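Side-chain contacts in ORF 37 (Human herpesvirus 8 type M, PDB 3FHD), which processes branched or non-linear viral DNA as a metal-dependent endonuclease and exonuclease of the PD-(D/E)XK superfamily, acting on single- and double-stranded substrates: residues W495-S498 and Y499-A502; A479-W482 and S483-A486; C72-A75 and K76-P79; A123-Y126 and A127-Q131. One frame throughout, in Å; residues are numbered along the deposited sequence.

In the fold
The four contacts are worked examples of how side chains a few residues apart organise local backbone, all well away from the magnesium site. Interactions 2 and 4 sit on helices 468-489 and 122-130, partly buried, with regular backbone bonds and side chains meeting residues one turn away. Interactions 1 and 3 lie where the chain turns: interaction 1, at the surface, starts the short C-terminal helix with an Asx turn, and interaction 3, partly buried, is a beta turn with a water bridge. Interaction 1 joins 2 and 3, Phe497 packing on Trp482 and Asp496 N bonding to Pro79 O; Pro79 of interaction 3 in turn touches Tyr126 of interaction 4.

Interaction 1 (W495-S498 and Y499-A502); sequences WDFS and YLSA
An Asx turn leads into the short C-terminal helix 498-502, and the two halves meet at the Phe497 carbonyl: Ser501 N donates to Phe497 O at 3.0 Å, with an N-H...O angle of 171°. The hydroxyl of Ser501 lies near the same oxygen, with OG 2.9 Å from Phe497 O, and also near Ser498 O, so its proton has two possible acceptors. Its chi1 of 39° tucks OG between the backbone N and the carbonyl carbon, within range of both oxygens. Before this, Asp496 OD1 takes two donors from one residue: Ser498 OG at 2.7 Å, on the syn side of the carboxylate, and Ser498 N at 3.0 Å, nearly along the C-O bond. The double grip would restrain the rotation of the carboxylate. Phe497 and Leu500 run side by side in the same direction, and Leu500 CD2 meets Phe497 CD1 at 3.6 Å. A water links Asp496 O to Leu500 N, accepting from the latter at 2.8 Å. The Phe497 ring also packs on Trp482, Ser483 and Lys487 of helix 468-489. An aspartate oxygen accepting from the N-H two residues on defines an Asx turn, here leading into helix 498-502; the serine hydroxyl is an addition.

Interaction 2 (A479-W482 and S483-A486); sequences ANFW and SRSA
Phe481 illustrates how a helical side chain is framed by residues three and four places on. Its CB lies 3.6 Å from Arg484 NH2. With CG anti to the backbone N (chi1 171°), the ring then leans toward the next turn, where the Ser485 hydroxyl sits over one face, offset toward the rim, with OG 3.4 Å from Phe481 CE1 and 3.7 Å from CZ at the tip. Arg484 NH2 stands instead at the ring edge, near its plane. The arginine bends at chi3 (-55°) and lays one face of its guanidinium over Phe481 CA, the guanidinium and Phe481 ring planes being 47° apart. The ring also meets Trp172 edge-to-face.

Both serines bond back to the previous turn. Ser485 OG and Ser485 N reach Phe481 O from opposite faces of its plane, the hydroxyl at 2.9 Å, and Ser483 OG likewise joins Ser483 N on Ala479 O. Each carbonyl therefore holds two donors, and each serine hydroxyl donates its proton within the helix. Ala486 CB sits over the six-membered ring of Trp482, 4.0 Å from its centroid, a CH-pi contact, while Trp482 NE1 bonds to Gly163 O. Hydroxyls returned to the i-4 carbonyl are characteristic of serines within an alpha-helix.

Interaction 3 (C72-A75 and K76-P79); sequences CAQA and KIQP
Water 2 joins two carbonyls across the turn, donating to Cys72 O at 2.8 Å and to Ile77 O at 2.9 Å, and so ties the end of helix 66-72 to the chain that returns beside it. The reversal itself is a type I beta turn from Gln74 to Ile77. Its closing bond, Ile77 N to Gln74 O at 3.2 Å, comes from well above the carbonyl plane, with a C=O...N angle of only 118°.

Gln74 carries most of the side-chain contact. Its chain is extended beyond CG and runs alongside both Lys76 and Ile77, pointing the same way as each. The two ends of the amide meet different neighbours: OE1 lies 3.5 Å from Lys76 CE, so the lysine approaches with its methylene, while NE2 sits 3.6 Å from Ile77 CG1. That amide nitrogen is held by Trp71 O, just before the turn, and this bond would help set the amide's orientation. Lys76 reaches its place with CG between the backbone N and the carbonyl carbon (chi1 63°), after which the chain runs straight. Away from the turn itself, at the ends of the two segments, Cys72 SG touches Pro79 CG at 4.1 Å, an apolar contact.

Lys494 NZ binds both Cys72 O and Gln74 O from outside. The chemistry thus implies a loop held mainly through its main-chain carbonyls, by water, N-H and ammonium, with the side chains adding largely van der Waals contact.

Interaction 4 (A123-Y126 and A127-Q131); sequences ASVY and AACSQ
The backbone of Ala123 to Ser130 makes four consecutive i to i+4 bonds, the last and shortest of them Ser130 N to Tyr126 O at 2.7 Å. Beyond these, Gln131 N turns back to Ala128 O at 3.1 Å.

Among the side chains, Tyr126 has the largest share in the contact. Its chi1 of 179° turns the ring away from its own backbone N and beside the following turn, so that CD2 comes 3.5 Å from Ala127 N and CE2 meets Ser130 CB at 4.1 Å. Both neighbours approach the ring obliquely. The far end of the tyrosine serves another part of the fold, for its OH bonds to Ser80 N in the loop before helix 83-100, and the ring meets Trp71 of helix 66-72.

Elsewhere on the helix, Val125 CG1 and Cys129 SG meet at 4.1 Å. The cysteine has SG anti to its carbonyl carbon (chi1 -70°), which folds the sulfur back over the preceding turn, 3.3 Å from Val125 O. Val125 also packs on Tyr90 and Phe91, and Cys129 on Met86, all of helix 83-100. The small residues Ala127 and Ala128 set a CB each beside carbonyls of the turn before. Buried Val125 and Cys129, with exposed Ser130 beyond, are typical of an amphipathic helix, here with its buried side against helix 83-100.

Interaction 1 (W495-S498 and Y499-A502)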
loop_
_atom_site.group_PDB
_atom_site.type_symbol
_atom_site.label_atom_id
_atom_site.label_comp_id
_atom_site.label_asym_id
_atom_site.label_seq_id
_atom_site.Cartn_x
_atom_site.Cartn_y
_atom_site.Cartn_z
ATOM N N TRP A 495 -3.848 28.539 -0.889
ATOM C CA TRP A 495 -4.502 27.310 -1.341
ATOM C C TRP A 495 -5.964 27.579 -1.702
ATOM O O TRP A 495 -6.685 28.242 -0.926
ATOM C CB TRP A 495 -4.483 26.244 -0.236
ATOM C CG TRP A 495 -3.130 25.813 0.218
ATOM C CD1 TRP A 495 -2.466 26.216 1.342
ATOM C CD2 TRP A 495 -2.287 24.860 -0.429
ATOM N NE1 TRP A 495 -1.257 25.565 1.445
ATOM C CE2 TRP A 495 -1.112 24.734 0.363
ATOM C CE3 TRP A 495 -2.411 24.087 -1.603
ATOM C CZ2 TRP A 495 -0.060 23.883 0.018
ATOM C CZ3 TRP A 495 -1.350 23.226 -1.954
ATOM C CH2 TRP A 495 -0.195 23.132 -1.144
ATOM N N ASP A 496 -6.375 27.085 -2.871
ATOM C CA ASP A 496 -7.766 27.101 -3.298
ATOM C C ASP A 496 -8.216 25.650 -3.288
ATOM O O ASP A 496 -7.888 24.884 -4.195
ATOM C CB ASP A 496 -7.916 27.758 -4.689
ATOM C CG ASP A 496 -9.366 27.755 -5.209
ATOM O OD1 ASP A 496 -10.159 26.883 -4.809
ATOM O OD2 ASP A 496 -9.726 28.636 -6.022
ATOM N N PHE A 497 -8.935 25.260 -2.235
ATOM C CA PHE A 497 -9.335 23.866 -2.067
ATOM C C PHE A 497 -10.777 23.581 -2.579
ATOM O O PHE A 497 -11.335 22.497 -2.328
ATOM C CB PHE A 497 -9.160 23.429 -0.598
ATOM C CG PHE A 497 -7.711 23.288 -0.149
ATOM C CD1 PHE A 497 -6.767 22.618 -0.940
ATOM C CD2 PHE A 497 -7.308 23.790 1.093
ATOM C CE1 PHE A 497 -5.434 22.467 -0.504
ATOM C CE2 PHE A 497 -5.996 23.646 1.538
ATOM C CZ PHE A 497 -5.057 22.985 0.744
ATOM N N SER A 498 -11.354 24.550 -3.305
ATOM C CA SER A 498 -12.639 24.362 -4.015
ATOM C C SER A 498 -12.709 23.024 -4.754
ATOM O O SER A 498 -13.628 22.230 -4.525
ATOM C CB SER A 498 -12.901 25.504 -5.013
ATOM O OG SER A 498 -12.865 26.766 -4.369
ATOM N N TYR A 499 -11.730 22.771 -5.623
ATOM C CA TYR A 499 -11.735 21.552 -6.438
ATOM C C TYR A 499 -11.571 20.298 -5.586
ATOM O O TYR A 499 -12.204 19.271 -5.852
ATOM C CB TYR A 499 -10.661 21.590 -7.548
ATOM C CG TYR A 499 -10.866 20.507 -8.594
ATOM C CD1 TYR A 499 -11.719 20.720 -9.690
ATOM C CD2 TYR A 499 -10.246 19.265 -8.473
ATOM C CE1 TYR A 499 -11.937 19.719 -10.651
ATOM C CE2 TYR A 499 -10.450 18.254 -9.424
ATOM C CZ TYR A 499 -11.295 18.492 -10.512
ATOM O OH TYR A 499 -11.496 17.507 -11.451
ATOM N N LEU A 500 -10.714 20.393 -4.567
ATOM C CA LEU A 500 -10.382 19.261 -3.696
ATOM C C LEU A 500 -11.595 18.726 -2.932
ATOM O O LEU A 500 -11.810 17.504 -2.862
ATOM C CB LEU A 500 -9.264 19.653 -2.721
ATOM C CG LEU A 500 -8.484 18.533 -2.035
ATOM C CD1 LEU A 500 -7.621 17.807 -3.055
ATOM C CD2 LEU A 500 -7.628 19.079 -0.899
ATOM N N SER A 501 -12.379 19.649 -2.366
ATOM C CA SER A 501 -13.620 19.304 -1.659
ATOM C C SER A 501 -14.728 18.786 -2.586
ATOM O O SER A 501 -15.654 18.109 -2.123
ATOM C CB SER A 501 -14.121 20.472 -0.786
ATOM O OG SER A 501 -13.950 21.725 -1.422
ATOM N N ALA A 502 -14.636 19.098 -3.882
ATOM C CA ALA A 502 -15.522 18.498 -4.888
ATOM C C ALA A 502 -15.274 16.991 -5.035
ATOM O O ALA A 502 -16.215 16.216 -5.225
ATOM C CB ALA A 502 -15.375 19.198 -6.236
HETATM O O HOH W 1 -8.467 22.070 -5.041
#

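Interaction 2 (A479-W482 and S483-A486)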
loop_
_atom_site.group_PDB
_atom_site.type_symbol
_atom_site.label_atom_id
_atom_site.label_comp_id
_atom_site.label_asym_id
_atom_site.label_seq_id
_atom_site.Cartn_x
_atom_site.Cartn_y
_atom_site.Cartn_z
ATOM N N ALA A 479 -8.869 14.079 4.330
ATOM C CA ALA A 479 -8.618 15.203 3.415
ATOM C C ALA A 479 -8.624 16.546 4.156
ATOM O O ALA A 479 -7.838 17.441 3.823
ATOM C CB ALA A 479 -9.621 15.234 2.288
ATOM N N ASN A 480 -9.528 16.694 5.124
ATOM C CA ASN A 480 -9.557 17.877 5.990
ATOM C C ASN A 480 -8.239 18.030 6.758
ATOM O O ASN A 480 -7.704 19.125 6.832
ATOM C CB ASN A 480 -10.752 17.822 6.953
ATOM C CG ASN A 480 -12.010 18.435 6.352
ATOM O OD1 ASN A 480 -12.012 18.904 5.203
ATOM N ND2 ASN A 480 -13.078 18.463 7.138
ATOM N N PHE A 481 -7.716 16.924 7.301
ATOM C CA PHE A 481 -6.450 16.946 8.031
ATOM C C PHE A 481 -5.294 17.294 7.060
ATOM O O PHE A 481 -4.443 18.081 7.419
ATOM C CB PHE A 481 -6.207 15.617 8.769
ATOM C CG PHE A 481 -4.823 15.473 9.383
ATOM C CD1 PHE A 481 -4.371 16.352 10.371
ATOM C CD2 PHE A 481 -4.005 14.425 8.989
ATOM C CE1 PHE A 481 -3.068 16.204 10.943
ATOM C CE2 PHE A 481 -2.745 14.248 9.520
ATOM C CZ PHE A 481 -2.261 15.146 10.525
ATOM N N TRP A 482 -5.285 16.727 5.848
ATOM C CA TRP A 482 -4.317 17.147 4.811
ATOM C C TRP A 482 -4.343 18.682 4.559
ATOM O O TRP A 482 -3.295 19.343 4.519
ATOM C CB TRP A 482 -4.521 16.374 3.499
ATOM C CG TRP A 482 -3.348 16.523 2.559
ATOM C CD1 TRP A 482 -2.301 15.656 2.427
ATOM C CD2 TRP A 482 -3.076 17.623 1.675
ATOM N NE1 TRP A 482 -1.407 16.129 1.484
ATOM C CE2 TRP A 482 -1.869 17.316 0.986
ATOM C CE3 TRP A 482 -3.750 18.812 1.367
ATOM C CZ2 TRP A 482 -1.296 18.181 0.055
ATOM C CZ3 TRP A 482 -3.203 19.663 0.406
ATOM C CH2 TRP A 482 -1.979 19.343 -0.238
ATOM N N SER A 483 -5.536 19.237 4.416
ATOM C CA SER A 483 -5.701 20.654 4.114
ATOM C C SER A 483 -5.223 21.537 5.258
ATOM O O SER A 483 -4.525 22.523 5.039
ATOM C CB SER A 483 -7.176 20.931 3.811
ATOM O OG SER A 483 -7.507 20.142 2.689
ATOM N N ARG A 484 -5.577 21.169 6.485
ATOM C CA ARG A 484 -5.069 21.890 7.668
ATOM C C ARG A 484 -3.534 21.859 7.766
ATOM O O ARG A 484 -2.909 22.891 8.040
ATOM C CB ARG A 484 -5.653 21.319 8.960
ATOM C CG ARG A 484 -7.107 21.636 9.184
ATOM C CD ARG A 484 -7.507 21.368 10.649
ATOM N NE ARG A 484 -7.229 20.007 11.139
ATOM C CZ ARG A 484 -7.948 18.925 10.832
ATOM N NH1 ARG A 484 -8.994 19.012 10.009
ATOM N NH2 ARG A 484 -7.621 17.750 11.359
ATOM N N SER A 485 -2.960 20.671 7.544
ATOM C CA SER A 485 -1.532 20.459 7.608
ATOM C C SER A 485 -0.806 21.227 6.488
ATOM O O SER A 485 0.250 21.792 6.764
ATOM C CB SER A 485 -1.200 18.968 7.526
ATOM O OG SER A 485 -1.835 18.254 8.569
ATOM N N ALA A 486 -1.367 21.239 5.260
ATOM C CA ALA A 486 -0.837 22.053 4.146
ATOM C C ALA A 486 -0.870 23.569 4.440
ATOM O O ALA A 486 0.096 24.255 4.150
ATOM C CB ALA A 486 -1.531 21.750 2.800
#

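Interaction 3 (C72-A75 and K76-P79)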
loop_
_atom_site.group_PDB
_atom_site.type_symbol
_atom_site.label_atom_id
_atom_site.label_comp_id
_atom_site.label_asym_id
_atom_site.label_seq_id
_atom_site.Cartn_x
_atom_site.Cartn_y
_atom_site.Cartn_z
ATOM N N CYS A 72 4.047 32.304 -5.573
ATOM C CA CYS A 72 2.937 32.269 -4.619
ATOM C C CYS A 72 2.679 33.611 -3.953
ATOM O O CYS A 72 1.572 33.859 -3.470
ATOM C CB CYS A 72 3.147 31.180 -3.547
ATOM S SG CYS A 72 2.802 29.560 -4.159
ATOM N N ALA A 73 3.700 34.472 -3.931
ATOM C CA ALA A 73 3.571 35.806 -3.347
ATOM C C ALA A 73 2.591 36.687 -4.122
ATOM O O ALA A 73 2.057 37.627 -3.567
ATOM C CB ALA A 73 4.939 36.487 -3.266
ATOM N N GLN A 74 2.353 36.387 -5.399
ATOM C CA GLN A 74 1.469 37.214 -6.240
ATOM C C GLN A 74 -0.002 37.147 -5.814
ATOM O O GLN A 74 -0.503 36.075 -5.477
ATOM C CB GLN A 74 1.569 36.778 -7.692
ATOM C CG GLN A 74 2.913 37.021 -8.309
ATOM C CD GLN A 74 2.984 36.448 -9.694
ATOM O OE1 GLN A 74 2.827 37.165 -10.674
ATOM N NE2 GLN A 74 3.184 35.145 -9.788
ATOM N N ALA A 75 -0.688 38.293 -5.840
ATOM C CA ALA A 75 -2.115 38.360 -5.472
ATOM C C ALA A 75 -3.027 37.386 -6.244
ATOM O O ALA A 75 -3.916 36.760 -5.656
ATOM C CB ALA A 75 -2.630 39.789 -5.615
ATOM N N LYS A 76 -2.812 37.276 -7.550
ATOM C CA LYS A 76 -3.628 36.426 -8.424
ATOM C C LYS A 76 -3.443 34.911 -8.201
ATOM O O LYS A 76 -4.325 34.120 -8.529
ATOM C CB LYS A 76 -3.364 36.781 -9.903
ATOM C CG LYS A 76 -1.921 36.532 -10.396
ATOM C CD LYS A 76 -1.672 37.153 -11.788
ATOM C CE LYS A 76 -0.277 36.776 -12.311
ATOM N NZ LYS A 76 0.070 37.330 -13.669
ATOM N N ILE A 77 -2.303 34.510 -7.655
ATOM C CA ILE A 77 -1.977 33.088 -7.580
ATOM C C ILE A 77 -2.614 32.419 -6.358
ATOM O O ILE A 77 -2.265 32.709 -5.209
ATOM C CB ILE A 77 -0.442 32.857 -7.676
ATOM C CG1 ILE A 77 0.119 33.432 -9.000
ATOM C CG2 ILE A 77 -0.077 31.370 -7.481
ATOM C CD1 ILE A 77 -0.510 32.868 -10.309
ATOM N N GLN A 78 -3.564 31.524 -6.630
ATOM C CA GLN A 78 -4.209 30.715 -5.599
ATOM C C GLN A 78 -4.199 29.215 -6.013
ATOM O O GLN A 78 -5.165 28.703 -6.587
ATOM C CB GLN A 78 -5.623 31.250 -5.329
ATOM C CG GLN A 78 -5.621 32.718 -4.818
ATOM C CD GLN A 78 -6.869 33.528 -5.180
ATOM O OE1 GLN A 78 -7.840 33.011 -5.746
ATOM N NE2 GLN A 78 -6.838 34.811 -4.851
ATOM N N PRO A 79 -3.079 28.519 -5.747
ATOM C CA PRO A 79 -2.853 27.145 -6.220
ATOM C C PRO A 79 -3.888 26.117 -5.735
ATOM O O PRO A 79 -4.332 26.139 -4.576
ATOM C CB PRO A 79 -1.455 26.812 -5.684
ATOM C CG PRO A 79 -0.818 28.107 -5.495
ATOM C CD PRO A 79 -1.916 29.011 -4.996
HETATM O O HOH W 2 -0.302 31.769 -3.355
#

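Interaction 4 (A123-Y126 and A127-Q131)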
loop_
_atom_site.group_PDB
_atom_site.type_symbol
_atom_site.label_atom_id
_atom_site.label_comp_id
_atom_site.label_asym_id
_atom_site.label_seq_id
_atom_site.Cartn_x
_atom_site.Cartn_y
_atom_site.Cartn_z
ATOM N N ALA A 123 5.075 29.193 -13.121
ATOM C CA ALA A 123 3.823 29.828 -13.541
ATOM C C ALA A 123 3.188 29.105 -14.726
ATOM O O ALA A 123 2.006 28.796 -14.687
ATOM C CB ALA A 123 4.021 31.306 -13.865
ATOM N N SER A 124 3.971 28.828 -15.768
ATOM C CA SER A 124 3.450 28.179 -16.991
ATOM C C SER A 124 3.101 26.721 -16.793
ATOM O O SER A 124 2.028 26.257 -17.206
ATOM C CB SER A 124 4.445 28.293 -18.137
ATOM O OG SER A 124 4.667 29.646 -18.434
ATOM N N VAL A 125 4.007 25.988 -16.154
ATOM C CA VAL A 125 3.767 24.580 -15.875
ATOM C C VAL A 125 2.469 24.441 -15.084
ATOM O O VAL A 125 1.583 23.662 -15.473
ATOM C CB VAL A 125 4.950 23.939 -15.125
ATOM C CG1 VAL A 125 4.609 22.537 -14.659
ATOM C CG2 VAL A 125 6.164 23.912 -16.063
ATOM N N TYR A 126 2.325 25.256 -14.029
ATOM C CA TYR A 126 1.100 25.230 -13.231
ATOM C C TYR A 126 -0.166 25.501 -14.065
ATOM O O TYR A 126 -1.158 24.786 -13.925
ATOM C CB TYR A 126 1.157 26.175 -12.008
ATOM C CG TYR A 126 -0.151 26.103 -11.274
ATOM C CD1 TYR A 126 -0.385 25.091 -10.325
ATOM C CD2 TYR A 126 -1.187 26.964 -11.601
ATOM C CE1 TYR A 126 -1.597 24.981 -9.707
ATOM C CE2 TYR A 126 -2.421 26.876 -10.982
ATOM C CZ TYR A 126 -2.611 25.873 -10.042
ATOM O OH TYR A 126 -3.825 25.768 -9.433
ATOM N N ALA A 127 -0.146 26.553 -14.883
ATOM C CA ALA A 127 -1.287 26.909 -15.718
ATOM C C ALA A 127 -1.688 25.736 -16.645
ATOM O O ALA A 127 -2.853 25.363 -16.716
ATOM C CB ALA A 127 -1.007 28.165 -16.500
ATOM N N ALA A 128 -0.709 25.148 -17.314
ATOM C CA ALA A 128 -0.948 24.013 -18.223
ATOM C C ALA A 128 -1.484 22.787 -17.464
ATOM O O ALA A 128 -2.395 22.081 -17.950
ATOM C CB ALA A 128 0.333 23.658 -18.983
ATOM N N CYS A 129 -0.903 22.521 -16.295
ATOM C CA CYS A 129 -1.420 21.464 -15.408
ATOM C C CYS A 129 -2.836 21.756 -14.930
ATOM O O CYS A 129 -3.656 20.849 -14.850
ATOM C CB CYS A 129 -0.481 21.222 -14.228
ATOM S SG CYS A 129 1.038 20.438 -14.777
ATOM N N SER A 130 -3.135 23.032 -14.651
ATOM C CA SER A 130 -4.485 23.410 -14.261
ATOM C C SER A 130 -5.523 23.110 -15.347
ATOM O O SER A 130 -6.729 22.999 -15.052
ATOM C CB SER A 130 -4.540 24.897 -13.901
ATOM O OG SER A 130 -5.752 25.157 -13.214
ATOM N N GLN A 131 -5.058 23.001 -16.596
ATOM C CA GLN A 131 -5.931 22.825 -17.768
ATOM C C GLN A 131 -6.066 21.349 -18.197
ATOM O O GLN A 131 -6.750 21.036 -19.185
ATOM C CB GLN A 131 -5.410 23.694 -18.932
ATOM C CG GLN A 131 -5.585 25.196 -18.722
ATOM C CD GLN A 131 -4.702 26.046 -19.644
ATOM O OE1 GLN A 131 -4.343 25.627 -20.747
ATOM N NE2 GLN A 131 -4.357 27.256 -19.189
#